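Local coordinates for uncharacterized protein DUF1285 (Shewanella baltica, PDB 2RA9) that is of unknown function but belongs to the DUF1285 family, which has been proposed to take part in signal transduction, at residues A77-V82 against R124-K129. Numbering follows the deposited sequence.
Sequences APLLIV and RGLWGK
Lys129 joins strand 127-129 to strand 79-82 through both of its backbone polar atoms: its N donates to Leu79 O at 2.9 Å, and its O accepts from Ile81 N at 2.8 Å. Both bonds are slightly bent, and Lys129 thus bonds to the residues on either side of Leu80, Leu79 and Ile81, the pattern of parallel pairing. CA-H...O contacts from Gly128 to Leu79 O and from Leu80 to Lys129 O add a second, weaker approach to each carbonyl. Further back, Trp127 O has no hydrogen-bond partner; Pro78, which lacks an N-H, instead brings CD to 3.2 Å from this buried oxygen.

The apolar contacts occupy both sides of the sheet. Gly128 suits its place because Ile81 takes the space a side chain would need: with CG1 beside the backbone N (chi1 -69°), the isoleucine lays CD1 along the glycine backbone, 3.7 Å from Gly128 O. With an alanine in place of Ile81, CG1 and CD1 would be gone, and a gap would probably open over the Gly128 backbone that they pack against. Leu126 meets two neighbours with separate branches, CD2 reaching Pro78 CG at 4.0 Å and CD1 reaching Leu79 CD1; Leu54 and Tyr61 of the preceding sheet also touch Pro78 and Leu126.

On the face of Leu80, the lysine's aliphatic chain is useful: Lys129 CB packs on Ala77 CB at 3.9 Å, and its CE lies 3.7 Å from Leu80 CD1. A bend at chi3 (70°) turns the chain, whose ammonium forms a salt bridge with Asp76 and a hydrogen bond to Ala31 O.

This is the central parallel pairing of a mixed sheet otherwise built from antiparallel neighbours, joining its first and last strands; the preceding sheet has the same strand order, in keeping with the repeated structural motifs of the DUF1285 fold.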
loop_
_atom_site.group_PDB
_atom_site.type_symbol
_atom_site.label_atom_id
_atom_site.label_comp_id
_atom_site.label_asym_id
_atom_site.label_seq_id
_atom_site.Cartn_x
_atom_site.Cartn_y
_atom_site.Cartn_z
ATOM N N ALA A 77 3.769 -6.287 1.026
ATOM C CA ALA A 77 3.530 -4.949 0.506
ATOM C C ALA A 77 3.468 -3.950 1.675
ATOM O O ALA A 77 3.105 -4.299 2.815
ATOM C CB ALA A 77 2.225 -4.895 -0.226
ATOM N N PRO A 78 3.831 -2.708 1.418
ATOM C CA PRO A 78 3.866 -1.739 2.524
ATOM C C PRO A 78 2.480 -1.358 3.056
ATOM O O PRO A 78 2.359 -0.879 4.186
ATOM C CB PRO A 78 4.536 -0.507 1.874
ATOM C CG PRO A 78 4.325 -0.670 0.421
ATOM C CD PRO A 78 4.398 -2.137 0.188
ATOM N N LEU A 79 1.450 -1.557 2.223
ATOM C CA LEU A 79 0.107 -1.125 2.532
ATOM C C LEU A 79 -0.866 -2.244 2.176
ATOM O O LEU A 79 -0.673 -2.943 1.191
ATOM C CB LEU A 79 -0.226 0.123 1.737
ATOM C CG LEU A 79 0.535 1.388 2.168
ATOM C CD1 LEU A 79 0.474 2.445 1.154
ATOM C CD2 LEU A 79 0.054 1.885 3.542
ATOM N N LEU A 80 -1.900 -2.417 3.005
ATOM C CA LEU A 80 -2.969 -3.368 2.752
ATOM C C LEU A 80 -4.243 -2.566 2.411
ATOM O O LEU A 80 -4.787 -1.826 3.251
ATOM C CB LEU A 80 -3.228 -4.202 4.012
ATOM C CG LEU A 80 -4.225 -5.360 3.795
ATOM C CD1 LEU A 80 -3.547 -6.509 3.096
ATOM C CD2 LEU A 80 -4.856 -5.785 5.114
ATOM N N ILE A 81 -4.722 -2.754 1.197
ATOM C CA ILE A 81 -5.927 -2.110 0.713
ATOM C C ILE A 81 -7.163 -2.823 1.264
ATOM O O ILE A 81 -7.336 -4.020 1.092
ATOM C CB ILE A 81 -5.961 -2.073 -0.805
ATOM C CG1 ILE A 81 -4.880 -1.107 -1.329
ATOM C CG2 ILE A 81 -7.382 -1.664 -1.302
ATOM C CD1 ILE A 81 -4.576 -1.167 -2.836
ATOM N N VAL A 82 -8.047 -2.087 1.920
ATOM C CA VAL A 82 -9.224 -2.687 2.563
ATOM C C VAL A 82 -10.539 -2.165 1.955
ATOM O O VAL A 82 -11.598 -2.751 2.198
ATOM C CB VAL A 82 -9.193 -2.514 4.073
ATOM C CG1 VAL A 82 -7.969 -3.193 4.642
ATOM C CG2 VAL A 82 -9.277 -1.019 4.557
ATOM N N ARG A 124 4.819 7.037 -4.815
ATOM C CA ARG A 124 6.113 6.879 -4.137
ATOM C C ARG A 124 6.734 5.473 -4.266
ATOM O O ARG A 124 7.502 5.046 -3.413
ATOM C CB ARG A 124 5.999 7.297 -2.654
ATOM C CG ARG A 124 5.590 8.778 -2.413
ATOM C CD ARG A 124 5.590 9.191 -0.936
ATOM N NE ARG A 124 4.730 8.396 -0.035
ATOM C CZ ARG A 124 3.399 8.495 0.085
ATOM N NH1 ARG A 124 2.690 9.406 -0.570
ATOM N NH2 ARG A 124 2.770 7.704 0.941
ATOM N N GLY A 125 6.405 4.742 -5.329
ATOM C CA GLY A 125 6.908 3.389 -5.547
ATOM C C GLY A 125 6.202 2.340 -4.710
ATOM O O GLY A 125 6.577 1.158 -4.711
ATOM N N LEU A 126 5.179 2.760 -3.975
ATOM C CA LEU A 126 4.464 1.866 -3.078
ATOM C C LEU A 126 3.384 1.064 -3.799
ATOM O O LEU A 126 2.680 1.602 -4.656
ATOM C CB LEU A 126 3.822 2.631 -1.945
ATOM C CG LEU A 126 4.752 3.553 -1.120
ATOM C CD1 LEU A 126 3.964 4.353 -0.050
ATOM C CD2 LEU A 126 5.930 2.813 -0.546
ATOM N N TRP A 127 3.246 -0.197 -3.405
ATOM C CA TRP A 127 2.176 -1.083 -3.887
ATOM C C TRP A 127 1.293 -1.416 -2.704
ATOM O O TRP A 127 1.786 -1.585 -1.568
ATOM C CB TRP A 127 2.787 -2.379 -4.454
ATOM C CG TRP A 127 3.465 -2.180 -5.764
ATOM C CD1 TRP A 127 4.725 -1.671 -5.966
ATOM C CD2 TRP A 127 2.937 -2.439 -7.068
ATOM N NE1 TRP A 127 5.018 -1.629 -7.301
ATOM C CE2 TRP A 127 3.936 -2.095 -8.000
ATOM C CE3 TRP A 127 1.718 -2.930 -7.545
ATOM C CZ2 TRP A 127 3.749 -2.234 -9.368
ATOM C CZ3 TRP A 127 1.551 -3.078 -8.878
ATOM C CH2 TRP A 127 2.548 -2.726 -9.781
ATOM N N GLY A 128 -0.012 -1.492 -2.950
ATOM C CA GLY A 128 -0.967 -1.925 -1.966
ATOM C C GLY A 128 -1.458 -3.326 -2.288
ATOM O O GLY A 128 -1.877 -3.580 -3.415
ATOM N N LYS A 129 -1.411 -4.238 -1.317
ATOM C CA LYS A 129 -1.937 -5.581 -1.465
ATOM C C LYS A 129 -3.446 -5.534 -1.215
ATOM O O LYS A 129 -3.867 -5.018 -0.210
ATOM C CB LYS A 129 -1.304 -6.535 -0.443
ATOM C CG LYS A 129 -1.839 -7.939 -0.563
ATOM C CD LYS A 129 -1.014 -8.983 0.160
ATOM C CE LYS A 129 -1.109 -8.866 1.622
ATOM N NZ LYS A 129 -0.293 -9.903 2.335
#